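Local structure of putative aminomethyltransferase (Leptospirillum rubarum, 3TTG) at residues A[261-264]-A[265-269]; A[240-243]-A[244-247]; A[252-255]-A[256-259]. The protein probably binds a folate and may act as an aminomethyltransferase or, like the related YgfZ proteins, in a folate-dependent role. All blocks are in the same frame, centred on the assembly; numbering follows the deposited sequence.

Contact 1 of 3, residues A[261-264]-A[265-269]; sequences VGQE and PVTRL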
loop_
_atom_site.group_PDB
_atom_site.type_symbol
_atom_site.label_atom_id
_atom_site.label_comp_id
_atom_site.label_asym_id
_atom_site.label_seq_id
_atom_site.Cartn_x
_atom_site.Cartn_y
_atom_site.Cartn_z
ATOM N N VAL A 261 -4.840 -16.606 -12.255
ATOM C CA VAL A 261 -4.864 -17.381 -11.027
ATOM C C VAL A 261 -5.750 -16.705 -9.986
ATOM O O VAL A 261 -5.522 -15.556 -9.583
ATOM C CB VAL A 261 -3.423 -17.617 -10.458
ATOM C CG1 VAL A 261 -3.463 -18.409 -9.161
ATOM C CG2 VAL A 261 -2.528 -18.332 -11.470
ATOM N N GLY A 262 -6.704 -17.452 -9.473
ATOM C CA GLY A 262 -7.637 -16.914 -8.501
ATOM C C GLY A 262 -8.860 -16.210 -9.072
ATOM O O GLY A 262 -9.746 -15.788 -8.306
ATOM N N GLN A 263 -8.980 -16.139 -10.411
ATOM C CA GLN A 263 -10.070 -15.367 -11.020
ATOM C C GLN A 263 -11.470 -15.871 -10.650
ATOM O O GLN A 263 -12.365 -15.051 -10.413
ATOM C CB GLN A 263 -9.954 -15.332 -12.554
ATOM C CG GLN A 263 -11.093 -14.558 -13.237
ATOM C CD GLN A 263 -10.911 -14.431 -14.705
ATOM O OE1 GLN A 263 -10.567 -15.399 -15.392
ATOM N NE2 GLN A 263 -11.127 -13.241 -15.239
ATOM N N GLU A 264 -11.710 -17.161 -10.743
ATOM C CA GLU A 264 -13.062 -17.672 -10.503
ATOM C C GLU A 264 -13.523 -17.399 -9.082
ATOM O O GLU A 264 -14.617 -16.883 -8.963
ATOM C CB GLU A 264 -13.238 -19.135 -10.917
ATOM C CG GLU A 264 -14.692 -19.603 -10.843
ATOM C CD GLU A 264 -15.215 -20.017 -9.479
ATOM O OE1 GLU A 264 -14.408 -20.450 -8.623
ATOM O OE2 GLU A 264 -16.449 -19.956 -9.284
ATOM N N PRO A 265 -12.752 -17.655 -8.021
ATOM C CA PRO A 265 -13.227 -17.336 -6.655
ATOM C C PRO A 265 -13.371 -15.829 -6.405
ATOM O O PRO A 265 -14.316 -15.425 -5.761
ATOM C CB PRO A 265 -12.121 -17.965 -5.770
ATOM C CG PRO A 265 -11.539 -19.024 -6.607
ATOM C CD PRO A 265 -11.503 -18.425 -7.956
ATOM N N VAL A 266 -12.484 -14.990 -6.995
ATOM C CA VAL A 266 -12.572 -13.525 -6.936
ATOM C C VAL A 266 -13.909 -13.071 -7.507
ATOM O O VAL A 266 -14.624 -12.261 -6.905
ATOM C CB VAL A 266 -11.414 -12.878 -7.752
ATOM C CG1 VAL A 266 -11.734 -11.477 -8.250
ATOM C CG2 VAL A 266 -10.179 -12.862 -6.948
ATOM N N THR A 267 -14.269 -13.656 -8.669
ATOM C CA THR A 267 -15.465 -13.254 -9.394
ATOM C C THR A 267 -16.702 -13.759 -8.714
ATOM O O THR A 267 -17.684 -13.010 -8.596
ATOM C CB THR A 267 -15.405 -13.661 -10.878
ATOM O OG1 THR A 267 -14.203 -13.135 -11.451
ATOM C CG2 THR A 267 -16.557 -13.093 -11.643
ATOM N N ARG A 268 -16.690 -14.998 -8.274
ATOM C CA ARG A 268 -17.815 -15.566 -7.528
ATOM C C ARG A 268 -18.119 -14.744 -6.243
ATOM O O ARG A 268 -19.286 -14.461 -5.983
ATOM C CB ARG A 268 -17.527 -17.036 -7.182
ATOM C CG ARG A 268 -18.669 -17.709 -6.464
ATOM C CD ARG A 268 -18.590 -19.215 -6.438
ATOM N NE ARG A 268 -17.215 -19.712 -6.501
ATOM C CZ ARG A 268 -16.380 -19.879 -5.474
ATOM N NH1 ARG A 268 -16.763 -19.581 -4.235
ATOM N NH2 ARG A 268 -15.152 -20.356 -5.680
ATOM N N LEU A 269 -17.101 -14.420 -5.441
ATOM C CA LEU A 269 -17.259 -13.597 -4.231
ATOM C C LEU A 269 -17.993 -12.285 -4.591
ATOM O O LEU A 269 -18.975 -11.921 -3.960
ATOM C CB LEU A 269 -15.905 -13.282 -3.573
ATOM C CG LEU A 269 -15.976 -12.318 -2.368
ATOM C CD1 LEU A 269 -16.899 -12.868 -1.257
ATOM C CD2 LEU A 269 -14.593 -11.981 -1.836
#

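Contact 2 of 3, residues A[240-243]-A[244-247]; sequences SFFP and AEAG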
loop_
_atom_site.group_PDB
_atom_site.type_symbol
_atom_site.label_atom_id
_atom_site.label_comp_id
_atom_site.label_asym_id
_atom_site.label_seq_id
_atom_site.Cartn_x
_atom_site.Cartn_y
_atom_site.Cartn_z
ATOM N N SER A 240 -4.434 -14.637 4.542
ATOM C CA SER A 240 -5.672 -14.823 5.268
ATOM C C SER A 240 -6.796 -14.048 4.575
ATOM O O SER A 240 -7.949 -14.286 4.873
ATOM C CB SER A 240 -5.533 -14.324 6.706
ATOM O OG SER A 240 -4.570 -15.104 7.383
ATOM N N PHE A 241 -6.475 -13.060 3.712
ATOM C CA PHE A 241 -7.536 -12.181 3.186
ATOM C C PHE A 241 -7.725 -12.179 1.693
ATOM O O PHE A 241 -6.834 -12.537 0.943
ATOM C CB PHE A 241 -7.247 -10.755 3.631
ATOM C CG PHE A 241 -7.106 -10.674 5.142
ATOM C CD1 PHE A 241 -8.208 -10.852 5.974
ATOM C CD2 PHE A 241 -5.861 -10.518 5.730
ATOM C CE1 PHE A 241 -8.053 -10.879 7.362
ATOM C CE2 PHE A 241 -5.732 -10.424 7.126
ATOM C CZ PHE A 241 -6.786 -10.700 7.928
ATOM N N PHE A 242 -8.913 -11.713 1.279
ATOM C CA PHE A 242 -9.282 -11.532 -0.133
ATOM C C PHE A 242 -9.137 -10.100 -0.509
ATOM O O PHE A 242 -9.370 -9.244 0.345
ATOM C CB PHE A 242 -10.716 -11.917 -0.390
ATOM C CG PHE A 242 -11.065 -13.366 -0.114
ATOM C CD1 PHE A 242 -10.445 -14.384 -0.804
ATOM C CD2 PHE A 242 -12.098 -13.694 0.743
ATOM C CE1 PHE A 242 -10.799 -15.718 -0.591
ATOM C CE2 PHE A 242 -12.446 -15.029 0.960
ATOM C CZ PHE A 242 -11.826 -16.026 0.250
ATOM N N PRO A 243 -8.860 -9.780 -1.786
ATOM C CA PRO A 243 -8.792 -8.345 -2.205
ATOM C C PRO A 243 -10.049 -7.530 -1.859
ATOM O O PRO A 243 -9.937 -6.387 -1.391
ATOM C CB PRO A 243 -8.633 -8.464 -3.732
ATOM C CG PRO A 243 -7.957 -9.724 -3.940
ATOM C CD PRO A 243 -8.576 -10.674 -2.935
ATOM N N ALA A 244 -11.237 -8.091 -2.069
ATOM C CA ALA A 244 -12.486 -7.368 -1.738
ATOM C C ALA A 244 -12.658 -7.158 -0.229
ATOM O O ALA A 244 -13.142 -6.108 0.180
ATOM C CB ALA A 244 -13.668 -8.066 -2.288
ATOM N N GLU A 245 -12.204 -8.106 0.606
ATOM C CA GLU A 245 -12.222 -7.883 2.062
ATOM C C GLU A 245 -11.360 -6.678 2.420
ATOM O O GLU A 245 -11.734 -5.868 3.251
ATOM C CB GLU A 245 -11.710 -9.103 2.803
ATOM C CG GLU A 245 -12.666 -10.257 2.712
ATOM C CD GLU A 245 -12.163 -11.462 3.478
ATOM O OE1 GLU A 245 -10.934 -11.728 3.489
ATOM O OE2 GLU A 245 -13.020 -12.155 4.062
ATOM N N ALA A 246 -10.198 -6.575 1.793
ATOM C CA ALA A 246 -9.261 -5.442 1.979
ATOM C C ALA A 246 -9.704 -4.096 1.379
ATOM O O ALA A 246 -9.034 -3.087 1.631
ATOM C CB ALA A 246 -7.906 -5.820 1.429
ATOM N N GLY A 247 -10.852 -4.029 0.693
ATOM C CA GLY A 247 -11.310 -2.795 0.083
ATOM C C GLY A 247 -10.487 -2.366 -1.129
ATOM O O GLY A 247 -10.512 -1.194 -1.490
#

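Contact 3 of 3, residues A[252-255]-A[256-259]; sequences GVSY and NKGC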
loop_
_atom_site.group_PDB
_atom_site.type_symbol
_atom_site.label_atom_id
_atom_site.label_comp_id
_atom_site.label_asym_id
_atom_site.label_seq_id
_atom_site.Cartn_x
_atom_site.Cartn_y
_atom_site.Cartn_z
ATOM N N GLY A 252 -7.010 -2.941 -7.580
ATOM C CA GLY A 252 -6.087 -4.066 -7.776
ATOM C C GLY A 252 -6.566 -5.263 -8.585
ATOM O O GLY A 252 -5.770 -6.150 -8.847
ATOM N N VAL A 253 -7.862 -5.338 -8.943
ATOM C CA VAL A 253 -8.422 -6.479 -9.698
ATOM C C VAL A 253 -9.146 -5.981 -10.897
ATOM O O VAL A 253 -9.881 -5.001 -10.772
ATOM C CB VAL A 253 -9.420 -7.259 -8.771
ATOM C CG1 VAL A 253 -10.134 -8.386 -9.502
ATOM C CG2 VAL A 253 -8.745 -7.797 -7.536
ATOM N N SER A 254 -9.042 -6.679 -12.012
ATOM C CA SER A 254 -9.903 -6.439 -13.172
ATOM C C SER A 254 -10.950 -7.528 -13.227
ATOM O O SER A 254 -10.590 -8.689 -13.246
ATOM C CB SER A 254 -9.154 -6.400 -14.488
ATOM O OG SER A 254 -10.044 -6.482 -15.592
ATOM N N TYR A 255 -12.252 -7.155 -13.267
ATOM C CA TYR A 255 -13.340 -8.097 -13.429
ATOM C C TYR A 255 -13.689 -8.300 -14.926
ATOM O O TYR A 255 -14.658 -8.979 -15.200
ATOM C CB TYR A 255 -14.581 -7.582 -12.675
ATOM C CG TYR A 255 -14.407 -7.692 -11.182
ATOM C CD1 TYR A 255 -14.493 -8.917 -10.544
ATOM C CD2 TYR A 255 -14.105 -6.572 -10.409
ATOM C CE1 TYR A 255 -14.231 -9.042 -9.190
ATOM C CE2 TYR A 255 -13.877 -6.680 -9.043
ATOM C CZ TYR A 255 -13.992 -7.913 -8.424
ATOM O OH TYR A 255 -13.849 -8.063 -7.052
ATOM N N ASN A 256 -12.998 -7.640 -15.875
ATOM C CA ASN A 256 -13.253 -7.814 -17.305
ATOM C C ASN A 256 -12.149 -8.582 -18.054
ATOM O O ASN A 256 -12.401 -9.059 -19.147
ATOM C CB ASN A 256 -13.442 -6.430 -17.955
ATOM C CG ASN A 256 -14.708 -5.778 -17.515
ATOM O OD1 ASN A 256 -15.786 -6.369 -17.647
ATOM N ND2 ASN A 256 -14.625 -4.584 -16.941
ATOM N N LYS A 257 -11.028 -8.849 -17.454
ATOM C CA LYS A 257 -9.939 -9.511 -18.159
ATOM C C LYS A 257 -10.128 -11.041 -18.332
ATOM O O LYS A 257 -10.969 -11.622 -17.695
ATOM C CB LYS A 257 -8.641 -9.228 -17.450
ATOM C CG LYS A 257 -8.532 -9.874 -16.085
ATOM C CD LYS A 257 -7.188 -9.698 -15.426
ATOM C CE LYS A 257 -6.121 -10.526 -16.040
ATOM N NZ LYS A 257 -4.833 -10.412 -15.312
ATOM N N GLY A 258 -9.216 -11.662 -19.030
ATOM C CA GLY A 258 -9.199 -13.107 -19.234
ATOM C C GLY A 258 -8.578 -13.852 -18.066
ATOM O O GLY A 258 -8.316 -13.274 -16.997
ATOM N N CYS A 259 -8.394 -15.166 -18.268
ATOM C CA CYS A 259 -7.894 -16.102 -17.267
ATOM C C CYS A 259 -6.709 -15.598 -16.447
ATOM O O CYS A 259 -5.683 -15.160 -17.000
ATOM C CB CYS A 259 -7.530 -17.407 -17.970
ATOM S SG CYS A 259 -6.960 -18.721 -16.867
#

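Contact 1 of 3, residues A[261-264]-A[265-269]
Gly262 and Val266 meet in the close-packed part of this first helical turn. The carbonyl O of Gly262 takes the amide N of Val266 at 3.1 Å. Methyl CG2 of Val266 lies 3.3 Å from the same O, and CD of Pro265 approaches it too. Gly262 holds the N-cap position with positive phi (86°). A CB here would press on the carbonyl O of Val261, which calls for glycine. Pro265 has no amide hydrogen to offer, but in a first turn none is needed. One residue on, Gln263 O is gripped twice by Thr267: by N at 2.9 Å and by OG1, also at 2.9 Å. The two donors come from opposite faces of the carbonyl plane. Thr267 OG1 stands beside its own backbone N (chi1 -54°), which turns it back to that oxygen. The solvent side carries the exposed pair Glu264 and Arg268. Arg268 approaches side-on: NE reaches Glu264 OE2 at 2.9 Å, and NH2 reaches OE1 at 3.0 Å. Both oxygens are met on the syn side, with the carboxylate and guanidinium planes 30° apart. A bend at chi2 of Glu264 brings the carboxylate over. The arrangement is the first turn of a helix with glycine at the N-cap position and an i to i+4 salt bridge. It carries the GQE end of the KGCYxGQE signature known from YgfZ-type proteins, with Arg268 four residues past its glutamate.

Contact 2 of 3, residues A[240-243]-A[244-247]
From Phe242 the backbone coils into a tight bend: Ala246 N donates to Phe242 O at 3.1 Å, and a type I beta turn runs from Ala244 to Gly247. The main side chain is Glu245. It folds back so that OE1 accepts from Phe242 N at 3.0 Å, on the anti side and 32° out of the carboxylate plane. CG of Glu245 sits beside its own N (chi1 -70°), and the extended chain beyond it carries the carboxylate back along the bend. A glutamate returning to the amide three residues earlier resembles one half of a capping box. The other oxygen, OE2, forms a salt bridge with Arg277 on strand 277-284. The loop of the folate-binding domain is thus tied to the C-terminal barrel. OE1 also lies in the plane of the Phe241 ring, at its edge, 3.8 Å from CD1. The Phe242 ring meets the carboxylate obliquely, with CD2 3.5 Å from Glu245 CD. CB of Ser240 covers one face of the Phe241 ring, which also stacks with Tyr327. Phe242 makes a cation-pi contact with Arg86.

Contact 3 of 3, residues A[252-255]-A[256-259]
Ser254 OG receives two backbone amides across this turn. Asn256 N donates to Ser254 OG at 3.2 Å. The bond from Lys257 N has the same length but is weak, since it is bent to 127°. OG points opposite the serine's own N, beside the carbonyl carbon (chi1 166°). That rotation swings the hydroxyl oxygen forward, under the next amides of the chain. An alanine here has no OG, so the amides of Asn256 and Lys257 would be left without this acceptor, and the bend at Tyr255 and Asn256 would probably be less firmly held. The aliphatic part of Lys257 packs on the serine. Its CG lies 3.9 Å from Ser254 CB and 3.7 Å from Ser254 O, a buried carbonyl oxygen for which the model holds no partner. CG of Lys257 is placed between its backbone N and carbonyl carbon (chi1 68°), a crowded position that lays the chain alongside Ser254. A bend at chi3 then leads the amine away from the turn. NZ ends among the carbonyl oxygens of Gln60, Ala63 and Gln65 and is hydrogen-bonded to all three. Tyr255 turns aside from the bend. One face of its ring is covered by Val253 CG1, which sits 4.0 Å above the plane and offset toward the rim. Its OH is hydrogen-bonded to Asp249. Asn256, at the outside of the bend, is exposed. A serine oxygen that accepts the amide two residues on makes an ST turn. Here that turn leads into the KGCYxGQE signature, whose lysine is Lys257, consistent with a YgfZ-like member of the T-protein family.

Overall arrangement
The three contacts follow one another along the chain, and none nests or crosses. Contact 2 (240-247) comes first, in the loop between helices 218-227 and 249-252. Contact 3 (252-259) bends the chain after helix 249-252. Contact 1 (261-269) then opens helix 263-271. Val253 packs on Pro243, joining contacts 2 and 3. Gln263 NE2 returns to Lys257 O in a probable hydrogen bond that closes the short loop between contacts 3 and 1. Val266 packs on Tyr255 and Val253. Further along the helix, Leu269 lies against Phe242 and Ala244 and so brings contact 1 back to contact 2. Together they join both loops to helix 263-271, and Arg277 links loop 240-247 to the C-terminal barrel.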